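Prophenoloxidase b (Marsupenaeus japonicus, PDB 3WKY) is a type 3 copper protein, the precursor of a phenoloxidase that probably hydroxylates monophenols and oxidises o-diphenols at a dicopper-oxygen centre. Local coordinates at residues A[417-422]-A[653-658]; A[489-494]-A[541-546]; A[501-506]-A[594-599]; A[529-534]-A[551-556]. All coordinates share one frame; numbering follows the deposited sequence. Where two conformers were deposited one is given.

Contact 1. Residues A[417-422]-A[653-658]; sequences RQLSGN and PNMMLQ. With NAG (2-acetamido-2-deoxy-beta-D-glucopyranose), chain E.
Asn654 reaches from just before strand 655-664 into the bend that follows the short, weakly bonded helix 416-419, and so joins that bend to a late strand of the hemocyanin-type Ig-like domain. The close-packed half of this contact is buried. Here the Asn654 amide gives ND2 to the carbonyl O of Leu419 at 3.0 Å; the bond is fairly straight at the hydrogen, 162°, and the acceptor lies almost in the amide plane. The same ND2 also bonds to the carbonyl O of Ala596 on the adjoining strand, so two backbone oxygens fix the rotation of the amide. With CG held between the backbone N and the carbonyl carbon (chi1 57°), the Asn654 amide turns toward the bend rather than along its own strand. Gly421 passes close by, and a CB on it would run into ND2. Deeper in, methyl CD2 of Leu419 meets methyl CE of Met655 at 4.0 Å, the two side chains crossing at a slant.

The other half is looser and faces the sugar. Asn422 carries the N-linked glycan, its own backbone N bonded to Asp598, while NH1 of Arg417 makes a weak, bent bond to O3 of the sugar. Between the halves sits a water that accepts from Gly421 N at 3.1 Å and donates weakly to Asn654 OD1 at 3.2 Å.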
# COMPACT_ATOMS: atom_id res chain seq x y z
N ARG A 417 -14.47 -16.59 -50.38
CA ARG A 417 -14.26 -15.80 -51.59
C ARG A 417 -13.15 -14.77 -51.40
O ARG A 417 -12.37 -14.51 -52.31
CB ARG A 417 -15.56 -15.09 -52.00
CG ARG A 417 -15.47 -14.35 -53.32
CD ARG A 417 -15.19 -15.31 -54.48
NE ARG A 417 -14.95 -14.62 -55.74
CZ ARG A 417 -13.74 -14.32 -56.21
NH1 ARG A 417 -13.63 -13.68 -57.37
NH2 ARG A 417 -12.65 -14.65 -55.53
N GLN A 418 -13.06 -14.18 -50.20
CA GLN A 418 -12.02 -13.20 -49.93
C GLN A 418 -10.63 -13.81 -49.87
O GLN A 418 -9.63 -13.08 -49.93
CB GLN A 418 -12.31 -12.42 -48.63
CG GLN A 418 -13.44 -11.39 -48.75
CD GLN A 418 -13.70 -10.69 -47.44
OE1 GLN A 418 -13.82 -11.34 -46.40
NE2 GLN A 418 -13.79 -9.37 -47.47
N LEU A 419 -10.55 -15.13 -49.74
CA LEU A 419 -9.26 -15.81 -49.61
C LEU A 419 -8.93 -16.69 -50.83
O LEU A 419 -7.82 -17.19 -50.95
CB LEU A 419 -9.22 -16.70 -48.37
CG LEU A 419 -9.32 -15.97 -47.03
CD1 LEU A 419 -9.39 -17.00 -45.90
CD2 LEU A 419 -8.11 -15.06 -46.85
N SER A 420 -9.92 -16.87 -51.69
CA SER A 420 -9.75 -17.78 -52.83
C SER A 420 -8.85 -17.16 -53.91
O SER A 420 -8.70 -15.95 -54.00
CB SER A 420 -11.10 -18.15 -53.42
OG SER A 420 -11.74 -17.02 -53.98
N GLY A 421 -8.23 -18.02 -54.71
CA GLY A 421 -7.33 -17.55 -55.76
C GLY A 421 -7.21 -18.57 -56.88
O GLY A 421 -7.42 -19.77 -56.65
N ASN A 422 -6.86 -18.11 -58.08
CA ASN A 422 -6.74 -19.01 -59.23
C ASN A 422 -5.41 -19.76 -59.26
O ASN A 422 -5.29 -20.80 -59.91
CB ASN A 422 -6.92 -18.22 -60.53
CG ASN A 422 -8.37 -17.82 -60.79
OD1 ASN A 422 -9.24 -18.67 -60.94
ND2 ASN A 422 -8.63 -16.52 -60.84
N PRO A 653 -5.53 -23.74 -51.46
CA PRO A 653 -4.46 -24.17 -52.37
C PRO A 653 -3.52 -23.04 -52.76
O PRO A 653 -2.39 -23.32 -53.16
CB PRO A 653 -5.23 -24.67 -53.61
CG PRO A 653 -6.61 -24.97 -53.11
CD PRO A 653 -6.87 -23.97 -52.03
N ASN A 654 -3.98 -21.79 -52.65
CA ASN A 654 -3.12 -20.63 -52.94
C ASN A 654 -2.28 -20.18 -51.75
O ASN A 654 -1.65 -19.12 -51.79
CB ASN A 654 -3.93 -19.45 -53.49
CG ASN A 654 -5.04 -19.00 -52.55
OD1 ASN A 654 -5.63 -19.82 -51.83
ND2 ASN A 654 -5.34 -17.71 -52.57
N MET A 655 -2.26 -20.99 -50.69
CA MET A 655 -1.39 -20.72 -49.56
C MET A 655 -0.51 -21.91 -49.26
O MET A 655 -0.95 -23.07 -49.36
CB MET A 655 -2.20 -20.39 -48.30
CG MET A 655 -3.20 -19.26 -48.42
SD MET A 655 -4.01 -19.13 -46.79
CE MET A 655 -5.34 -17.98 -47.16
N MET A 656 0.73 -21.64 -48.87
CA MET A 656 1.63 -22.70 -48.42
C MET A 656 2.43 -22.24 -47.21
O MET A 656 2.85 -21.09 -47.13
CB MET A 656 2.58 -23.14 -49.55
CG MET A 656 3.62 -24.19 -49.13
SD MET A 656 4.24 -25.16 -50.54
CE MET A 656 2.79 -26.16 -50.92
N LEU A 657 2.63 -23.15 -46.26
CA LEU A 657 3.40 -22.83 -45.06
C LEU A 657 4.77 -23.50 -45.09
O LEU A 657 4.88 -24.72 -44.95
CB LEU A 657 2.64 -23.26 -43.80
CG LEU A 657 3.32 -22.89 -42.48
CD1 LEU A 657 3.29 -21.37 -42.29
CD2 LEU A 657 2.66 -23.62 -41.30
N GLN A 658 5.80 -22.69 -45.30
CA GLN A 658 7.17 -23.17 -45.32
C GLN A 658 7.79 -22.89 -43.94
O GLN A 658 7.17 -22.25 -43.09
CB GLN A 658 7.91 -22.51 -46.52
CG GLN A 658 9.41 -22.24 -46.41
CD GLN A 658 10.30 -23.37 -46.89
OE1 GLN A 658 9.87 -24.52 -47.00
NE2 GLN A 658 11.56 -23.04 -47.17
C1 NAG E . -9.98 -16.31 -61.28
C2 NAG E . -10.91 -15.79 -60.16
C3 NAG E . -12.01 -14.80 -60.59
C4 NAG E . -11.76 -14.10 -61.92
C5 NAG E . -11.23 -15.11 -62.92
C6 NAG E . -11.10 -14.48 -64.30
C7 NAG E . -11.12 -17.54 -58.44
C8 NAG E . -11.12 -19.04 -58.47
N2 NAG E . -11.57 -16.92 -59.53
O3 NAG E . -12.15 -13.82 -59.59
O4 NAG E . -12.96 -13.54 -62.40
O5 NAG E . -9.97 -15.52 -62.45
O6 NAG E . -10.30 -13.32 -64.21
O7 NAG E . -10.70 -16.95 -57.44
O HOH W 1 -8.06 -20.91 -53.69

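Contact 2. Residues A[489-494]-A[541-546]; sequences ITVNNP and GIAYIT
Thr490 and Tyr544 lie side by side and point the same way, the threonine set against one edge of the ring. Its OG1 is 3.4 Å from CD1 of Tyr544, near the ring plane, while its methyl CG2 comes to 3.7 Å from CE1 of the same ring; both branches of the threonine thus line one flank of the tyrosine. The torsion of Thr490 (chi1 -57°) sets OG1 beside its own backbone N and leaves CG2 to reach also toward CG2 of Ile542, 4.1 Å away. A glycine here would probably leave that edge of Tyr544 without its neighbour and the ring freer to swing.

On the reverse face Val491, Ala543 and Ile545 meet. Val491 CG2 stands 3.8 Å from CD1 of Ile545, the two chains set obliquely to each other, and the same methyl lies 4.0 Å from CB of Ala543. This greasy face turns inward: Met501 and Leu503 of strand 501-509 pack against it, as one sheet of the Ig-like sandwich lies over the other. The two strands are antiparallel neighbours in the smaller, three-stranded sheet, with 541-548 at its margin and 424-432 beyond 485-493.

Three hydrogen-bonded pairs, Ile489 with Ile545, Val491 with Ala543 and Asn493 with Gly541, hold the register through six backbone bonds. The backbone angles of Gly541 would jam any CB against the preceding carbonyl. Beside it, the buried amide of Asn493 leads away from Gly541, OD1 bonded to Thr495 and ND2 to the carbonyls of Asp497 and Ile538, while its backbone N bonds to Gly541 O at 2.9 Å, nearly straight at 178°.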
# COMPACT_ATOMS: atom_id res chain seq x y z
N ILE A 489 9.47 -19.58 -55.26
CA ILE A 489 8.13 -20.09 -55.09
C ILE A 489 7.75 -20.82 -56.38
O ILE A 489 7.85 -20.25 -57.47
CB ILE A 489 7.11 -18.96 -54.87
CG1 ILE A 489 7.58 -18.02 -53.74
CG2 ILE A 489 5.73 -19.54 -54.56
CD1 ILE A 489 7.89 -18.74 -52.42
N THR A 490 7.32 -22.07 -56.25
CA THR A 490 6.82 -22.82 -57.40
C THR A 490 5.30 -22.73 -57.38
O THR A 490 4.67 -23.09 -56.37
CB THR A 490 7.25 -24.29 -57.33
OG1 THR A 490 8.68 -24.36 -57.25
CG2 THR A 490 6.77 -25.06 -58.57
N VAL A 491 4.70 -22.24 -58.47
CA VAL A 491 3.25 -22.13 -58.53
C VAL A 491 2.69 -22.84 -59.77
O VAL A 491 3.43 -23.16 -60.70
CB VAL A 491 2.78 -20.67 -58.54
CG1 VAL A 491 3.36 -19.91 -57.34
CG2 VAL A 491 3.17 -19.99 -59.84
N ASN A 492 1.38 -23.07 -59.77
CA ASN A 492 0.71 -23.58 -60.96
C ASN A 492 -0.48 -22.71 -61.32
O ASN A 492 -1.31 -22.38 -60.47
CB ASN A 492 0.24 -25.02 -60.78
CG ASN A 492 -0.29 -25.62 -62.08
OD1 ASN A 492 0.43 -25.66 -63.08
ND2 ASN A 492 -1.55 -26.06 -62.08
N ASN A 493 -0.56 -22.34 -62.60
CA ASN A 493 -1.74 -21.70 -63.14
C ASN A 493 -2.50 -22.77 -63.91
O ASN A 493 -2.08 -23.17 -64.99
CB ASN A 493 -1.33 -20.56 -64.07
CG ASN A 493 -2.52 -19.91 -64.77
OD1 ASN A 493 -3.67 -20.30 -64.57
ND2 ASN A 493 -2.23 -18.91 -65.59
N PRO A 494 -3.61 -23.25 -63.33
CA PRO A 494 -4.39 -24.32 -63.96
C PRO A 494 -5.41 -23.80 -64.95
O PRO A 494 -6.14 -24.59 -65.54
CB PRO A 494 -5.11 -24.96 -62.77
CG PRO A 494 -5.34 -23.80 -61.82
CD PRO A 494 -4.09 -22.93 -61.97
N GLY A 541 0.10 -23.25 -66.69
CA GLY A 541 1.15 -24.18 -66.31
C GLY A 541 1.98 -23.74 -65.12
O GLY A 541 1.63 -22.81 -64.38
N ILE A 542 3.11 -24.43 -64.94
CA ILE A 542 3.98 -24.23 -63.79
C ILE A 542 4.95 -23.07 -63.97
O ILE A 542 5.48 -22.86 -65.06
CB ILE A 542 4.74 -25.54 -63.47
CG1 ILE A 542 3.78 -26.55 -62.83
CG2 ILE A 542 5.94 -25.29 -62.56
CD1 ILE A 542 4.46 -27.79 -62.29
N ALA A 543 5.17 -22.29 -62.91
CA ALA A 543 6.14 -21.20 -62.96
C ALA A 543 6.98 -21.17 -61.69
O ALA A 543 6.53 -21.61 -60.63
CB ALA A 543 5.45 -19.86 -63.18
N TYR A 544 8.20 -20.67 -61.83
CA TYR A 544 9.10 -20.50 -60.70
C TYR A 544 9.35 -19.02 -60.54
O TYR A 544 9.72 -18.34 -61.50
CB TYR A 544 10.42 -21.24 -60.94
CG TYR A 544 10.24 -22.70 -61.28
CD1 TYR A 544 10.03 -23.64 -60.29
CD2 TYR A 544 10.26 -23.13 -62.61
CE1 TYR A 544 9.86 -24.98 -60.59
CE2 TYR A 544 10.08 -24.47 -62.92
CZ TYR A 544 9.88 -25.38 -61.91
OH TYR A 544 9.71 -26.72 -62.19
N ILE A 545 9.11 -18.50 -59.34
CA ILE A 545 9.33 -17.08 -59.08
C ILE A 545 10.41 -16.96 -58.01
O ILE A 545 10.26 -17.49 -56.91
CB ILE A 545 8.05 -16.36 -58.63
CG1 ILE A 545 6.97 -16.44 -59.71
CG2 ILE A 545 8.34 -14.91 -58.32
CD1 ILE A 545 5.82 -17.34 -59.34
N THR A 546 11.50 -16.28 -58.36
CA THR A 546 12.67 -16.18 -57.50
C THR A 546 12.87 -14.72 -57.11
O THR A 546 12.86 -13.84 -57.97
CB THR A 546 13.93 -16.67 -58.22
OG1 THR A 546 13.84 -18.09 -58.42
CG2 THR A 546 15.18 -16.35 -57.41

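Contact 3. Residues A[501-506]-A[594-599]; sequences MKLRIF and VMATDV. With NAG (2-acetamido-2-deoxy-beta-D-glucopyranose), chain E.
The guanidinium of Arg504 has Lys502 CD over one face, 3.6 Å above its plane and offset toward the rim, while Thr597 comes in at the edge from the neighbouring strand. The arginine chain runs extended from CG to NE and passes across the threonine; beyond it NH1 forms a salt bridge with Asp628, and Trp630 and Tyr634 also touch the side chain. An alanine here would lack the guanidinium and would probably leave the Asp628 carboxylate without its salt-bridge mate and Lys502 CD without the flat group beneath it.

Lys502 and Thr597 point the same way, CB of the lysine beside the threonine side chain. The other face is apolar: the bent chain of Met501 puts SD 3.7 Å from CB of Ala596, and CD2 of Leu503 lies 4.1 Å from CG1 of Val594. Four backbone bonds join Lys502 with Thr597 and Arg504 with Met595. This inner antiparallel pair, near the 528-534 margin of the larger sheet, thus has a mixed face of Lys502, Arg504, Met595 and Thr597, and an apolar face turned onto strands 485-493 and 424-432, as in a two-sheet Ig-like beta sandwich.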
# COMPACT_ATOMS: atom_id res chain seq x y z
N MET A 501 -0.65 -12.16 -60.36
CA MET A 501 -0.81 -12.42 -58.94
C MET A 501 0.11 -11.57 -58.09
O MET A 501 1.12 -11.05 -58.58
CB MET A 501 -0.59 -13.89 -58.65
CG MET A 501 0.79 -14.33 -58.95
SD MET A 501 1.47 -15.02 -57.46
CE MET A 501 2.17 -16.51 -58.13
N LYS A 502 -0.27 -11.41 -56.83
CA LYS A 502 0.59 -10.78 -55.84
C LYS A 502 1.01 -11.85 -54.83
O LYS A 502 0.17 -12.56 -54.29
CB LYS A 502 -0.15 -9.62 -55.16
CG LYS A 502 0.52 -9.12 -53.88
CD LYS A 502 0.09 -7.70 -53.55
CE LYS A 502 0.97 -6.69 -54.27
NZ LYS A 502 0.56 -5.28 -54.01
N LEU A 503 2.31 -12.00 -54.62
CA LEU A 503 2.82 -12.93 -53.62
C LEU A 503 2.91 -12.16 -52.30
O LEU A 503 3.37 -11.02 -52.27
CB LEU A 503 4.18 -13.47 -54.02
CG LEU A 503 4.11 -14.59 -55.07
CD1 LEU A 503 5.50 -14.93 -55.58
CD2 LEU A 503 3.45 -15.81 -54.45
N ARG A 504 2.45 -12.79 -51.22
CA ARG A 504 2.46 -12.14 -49.91
C ARG A 504 3.16 -13.10 -48.98
O ARG A 504 2.68 -14.21 -48.77
CB ARG A 504 1.03 -11.94 -49.44
CG ARG A 504 0.20 -11.10 -50.39
CD ARG A 504 -1.23 -11.06 -49.95
NE ARG A 504 -2.06 -10.33 -50.91
CZ ARG A 504 -2.26 -9.02 -50.89
NH1 ARG A 504 -1.71 -8.26 -49.94
NH2 ARG A 504 -3.02 -8.47 -51.82
N ILE A 505 4.30 -12.69 -48.45
CA ILE A 505 5.15 -13.59 -47.69
C ILE A 505 5.41 -13.00 -46.30
O ILE A 505 5.83 -11.85 -46.21
CB ILE A 505 6.47 -13.80 -48.42
CG1 ILE A 505 6.16 -14.38 -49.81
CG2 ILE A 505 7.37 -14.72 -47.62
CD1 ILE A 505 7.34 -14.98 -50.54
N PHE A 506 5.14 -13.77 -45.25
CA PHE A 506 5.27 -13.26 -43.87
C PHE A 506 6.03 -14.26 -43.00
O PHE A 506 6.04 -15.46 -43.28
CB PHE A 506 3.88 -12.99 -43.26
CG PHE A 506 3.16 -11.83 -43.87
CD1 PHE A 506 2.39 -11.98 -45.02
CD2 PHE A 506 3.26 -10.56 -43.30
CE1 PHE A 506 1.74 -10.89 -45.59
CE2 PHE A 506 2.60 -9.47 -43.87
CZ PHE A 506 1.84 -9.64 -45.01
N VAL A 594 3.38 -18.20 -47.29
CA VAL A 594 3.34 -17.71 -48.67
C VAL A 594 1.92 -17.78 -49.21
O VAL A 594 1.29 -18.84 -49.17
CB VAL A 594 4.25 -18.57 -49.60
CG1 VAL A 594 4.20 -18.04 -51.04
CG2 VAL A 594 5.67 -18.61 -49.07
N MET A 595 1.41 -16.66 -49.72
CA MET A 595 0.10 -16.66 -50.37
C MET A 595 0.15 -16.04 -51.76
O MET A 595 0.73 -14.97 -51.97
CB MET A 595 -0.93 -15.93 -49.52
CG MET A 595 -2.33 -15.93 -50.11
SD MET A 595 -3.46 -15.00 -49.05
CE MET A 595 -5.06 -15.32 -49.81
N ALA A 596 -0.46 -16.72 -52.73
CA ALA A 596 -0.61 -16.16 -54.08
C ALA A 596 -2.02 -15.61 -54.20
O ALA A 596 -3.00 -16.35 -54.09
CB ALA A 596 -0.35 -17.23 -55.15
N THR A 597 -2.13 -14.31 -54.42
CA THR A 597 -3.46 -13.71 -54.50
C THR A 597 -3.72 -13.14 -55.88
O THR A 597 -2.81 -12.70 -56.58
CB THR A 597 -3.64 -12.63 -53.41
OG1 THR A 597 -5.01 -12.20 -53.38
CG2 THR A 597 -2.76 -11.47 -53.71
N ASP A 598 -4.98 -13.20 -56.30
CA ASP A 598 -5.36 -12.69 -57.61
C ASP A 598 -5.25 -11.17 -57.59
O ASP A 598 -5.55 -10.53 -56.58
CB ASP A 598 -6.79 -13.09 -57.96
CG ASP A 598 -7.01 -14.59 -57.96
OD1 ASP A 598 -6.05 -15.35 -58.26
OD2 ASP A 598 -8.15 -15.01 -57.66
N VAL A 599 -4.80 -10.57 -58.69
CA VAL A 599 -4.75 -9.11 -58.76
C VAL A 599 -5.96 -8.57 -59.52
O VAL A 599 -5.96 -8.53 -60.75
CB VAL A 599 -3.46 -8.58 -59.41
CG1 VAL A 599 -3.43 -7.07 -59.36
CG2 VAL A 599 -2.25 -9.15 -58.72
C1 NAG E . -9.98 -16.31 -61.28
C2 NAG E . -10.91 -15.79 -60.16
C3 NAG E . -12.01 -14.80 -60.59
C4 NAG E . -11.76 -14.10 -61.92
C5 NAG E . -11.23 -15.11 -62.92
C6 NAG E . -11.10 -14.48 -64.30
C7 NAG E . -11.12 -17.54 -58.44
C8 NAG E . -11.12 -19.04 -58.47
N2 NAG E . -11.57 -16.92 -59.53
O3 NAG E . -12.15 -13.82 -59.59
O4 NAG E . -12.96 -13.54 -62.40
O5 NAG E . -9.97 -15.52 -62.45
O6 NAG E . -10.30 -13.32 -64.21
O7 NAG E . -10.70 -16.95 -57.44

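Contact 4. Residues A[529-534]-A[551-556]; sequences EVDVFE and ESSILS
Ser553 OG is gripped by two groups: it donates to Glu529 OE2 at 2.6 Å and accepts from the backbone N of Val532 at 2.9 Å. The first bond uses the anti lone pair of OE2, the one away from OE1; the second is fairly straight, 158° at the hydrogen. A chi1 of 53° tucks OG between its own backbone N and carbonyl carbon, facing the strand. The Glu529 carboxylate has further partners, Ser617 on OE2 and Tyr224 on OE1, so it is tied down at both oxygens. Next to it, the chain of Glu529 slides past Ile554 in the opposite direction, CG 3.7 Å from CG2 of Ile554.

Asp531 receives the backbone N of Ser553 on OD1 at 3.0 Å, from above the carboxylate plane, while its OD2 is held by Arg547 and Tyr487. Ser552 OG donates to Val530 O at 2.7 Å and in turn accepts from Ile554 N. The latter bond makes an ST turn, overlapping the type I beta turn from Ser552 to Leu555. On the strand side two residues, Val530 and Asp531, stand opposite the single Ile505 of the next strand, a classic beta bulge, so what meets here is a serine-rich turn docked on the bulged strand 528-534, outermost in the larger sheet within this chain.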
# COMPACT_ATOMS: atom_id res chain seq x y z
N GLU A 529 6.11 -8.64 -42.36
CA GLU A 529 6.27 -8.69 -43.81
C GLU A 529 7.69 -9.08 -44.20
O GLU A 529 8.67 -8.51 -43.72
CB GLU A 529 5.88 -7.35 -44.44
CG GLU A 529 5.95 -7.33 -45.98
CD GLU A 529 5.36 -6.07 -46.58
OE1 GLU A 529 4.33 -5.58 -46.05
OE2 GLU A 529 5.94 -5.56 -47.57
N VAL A 530 7.80 -10.06 -45.10
CA VAL A 530 9.08 -10.47 -45.67
C VAL A 530 9.15 -9.88 -47.08
O VAL A 530 10.16 -9.29 -47.47
CB VAL A 530 9.17 -12.00 -45.78
CG1 VAL A 530 10.39 -12.43 -46.63
CG2 VAL A 530 9.23 -12.63 -44.41
N ASP A 531 8.05 -10.02 -47.82
CA ASP A 531 8.00 -9.58 -49.22
C ASP A 531 6.57 -9.65 -49.72
O ASP A 531 5.92 -10.70 -49.64
CB ASP A 531 8.90 -10.49 -50.08
CG ASP A 531 9.44 -9.80 -51.33
OD1 ASP A 531 9.20 -8.59 -51.53
OD2 ASP A 531 10.15 -10.48 -52.11
N VAL A 532 6.06 -8.53 -50.22
CA VAL A 532 4.72 -8.46 -50.79
C VAL A 532 4.85 -7.70 -52.09
O VAL A 532 5.22 -6.53 -52.08
CB VAL A 532 3.73 -7.73 -49.85
CG1 VAL A 532 2.42 -7.42 -50.57
CG2 VAL A 532 3.48 -8.55 -48.58
N PHE A 533 4.58 -8.35 -53.22
CA PHE A 533 4.86 -7.74 -54.51
C PHE A 533 4.05 -8.40 -55.63
O PHE A 533 3.63 -9.56 -55.49
CB PHE A 533 6.35 -7.88 -54.82
CG PHE A 533 6.77 -9.29 -55.11
CD1 PHE A 533 7.05 -10.16 -54.07
CD2 PHE A 533 6.85 -9.76 -56.41
CE1 PHE A 533 7.42 -11.47 -54.32
CE2 PHE A 533 7.22 -11.06 -56.67
CZ PHE A 533 7.50 -11.92 -55.62
N GLU A 534 3.83 -7.68 -56.73
CA GLU A 534 3.17 -8.28 -57.89
C GLU A 534 4.17 -8.93 -58.84
O GLU A 534 5.26 -8.40 -59.08
CB GLU A 534 2.30 -7.26 -58.65
CG GLU A 534 1.52 -7.89 -59.81
CD GLU A 534 0.56 -6.94 -60.50
OE1 GLU A 534 0.24 -5.88 -59.91
OE2 GLU A 534 0.13 -7.25 -61.63
N GLU A 551 15.75 -7.24 -52.94
CA GLU A 551 14.59 -6.75 -53.68
C GLU A 551 13.37 -6.59 -52.80
O GLU A 551 12.32 -6.15 -53.27
CB GLU A 551 14.20 -7.72 -54.81
CG GLU A 551 15.28 -8.10 -55.79
CD GLU A 551 14.74 -9.03 -56.87
OE1 GLU A 551 14.21 -8.52 -57.87
OE2 GLU A 551 14.82 -10.27 -56.69
N SER A 552 13.47 -6.99 -51.54
CA SER A 552 12.29 -7.05 -50.67
C SER A 552 11.46 -5.77 -50.65
O SER A 552 12.00 -4.67 -50.65
CB SER A 552 12.68 -7.37 -49.23
OG SER A 552 11.54 -7.21 -48.40
N SER A 553 10.14 -5.93 -50.61
CA SER A 553 9.23 -4.80 -50.53
C SER A 553 9.46 -3.92 -49.31
O SER A 553 9.08 -2.75 -49.30
CB SER A 553 7.80 -5.32 -50.50
OG SER A 553 7.65 -6.27 -49.46
N ILE A 554 10.09 -4.46 -48.26
CA ILE A 554 10.26 -3.66 -47.03
C ILE A 554 11.47 -2.73 -47.10
O ILE A 554 11.63 -1.83 -46.27
CB ILE A 554 10.32 -4.52 -45.75
CG1 ILE A 554 11.67 -5.26 -45.67
CG2 ILE A 554 9.10 -5.48 -45.67
CD1 ILE A 554 11.82 -6.14 -44.42
N LEU A 555 12.32 -2.94 -48.10
CA LEU A 555 13.49 -2.09 -48.32
C LEU A 555 13.16 -1.01 -49.35
O LEU A 555 12.22 -1.16 -50.13
CB LEU A 555 14.66 -2.94 -48.82
CG LEU A 555 15.05 -4.12 -47.93
CD1 LEU A 555 16.14 -4.98 -48.57
CD2 LEU A 555 15.52 -3.61 -46.55
N SER A 556 13.93 0.07 -49.36
CA SER A 556 13.77 1.08 -50.41
C SER A 556 14.60 0.63 -51.62
O SER A 556 14.64 -0.55 -51.94
CB SER A 556 14.24 2.45 -49.93
OG SER A 556 15.61 2.41 -49.58

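Overall arrangement
All four contacts lie in the Ig-like domain and follow one sandwich from the Asn422 glycan inward. Contacts 1 and 3, with centres 8 Å apart, share the larger sheet: Asn654 O meets Ala596 N at 2.8 Å, and the sugar on Asn422 also nears Asp598. Contact 4 continues that sheet past contact 3, Ile505 N standing 2.8 Å from Asp531 O. Contact 2 belongs to the opposing sheet and meets contact 3 through the core, where Val491 CG1 is 3.7 Å from Met501 CE. Contact 4 brings the domain to Tyr224, Asn228 and Arg232 of helix 218-239, which also carries the copper-site residue His226.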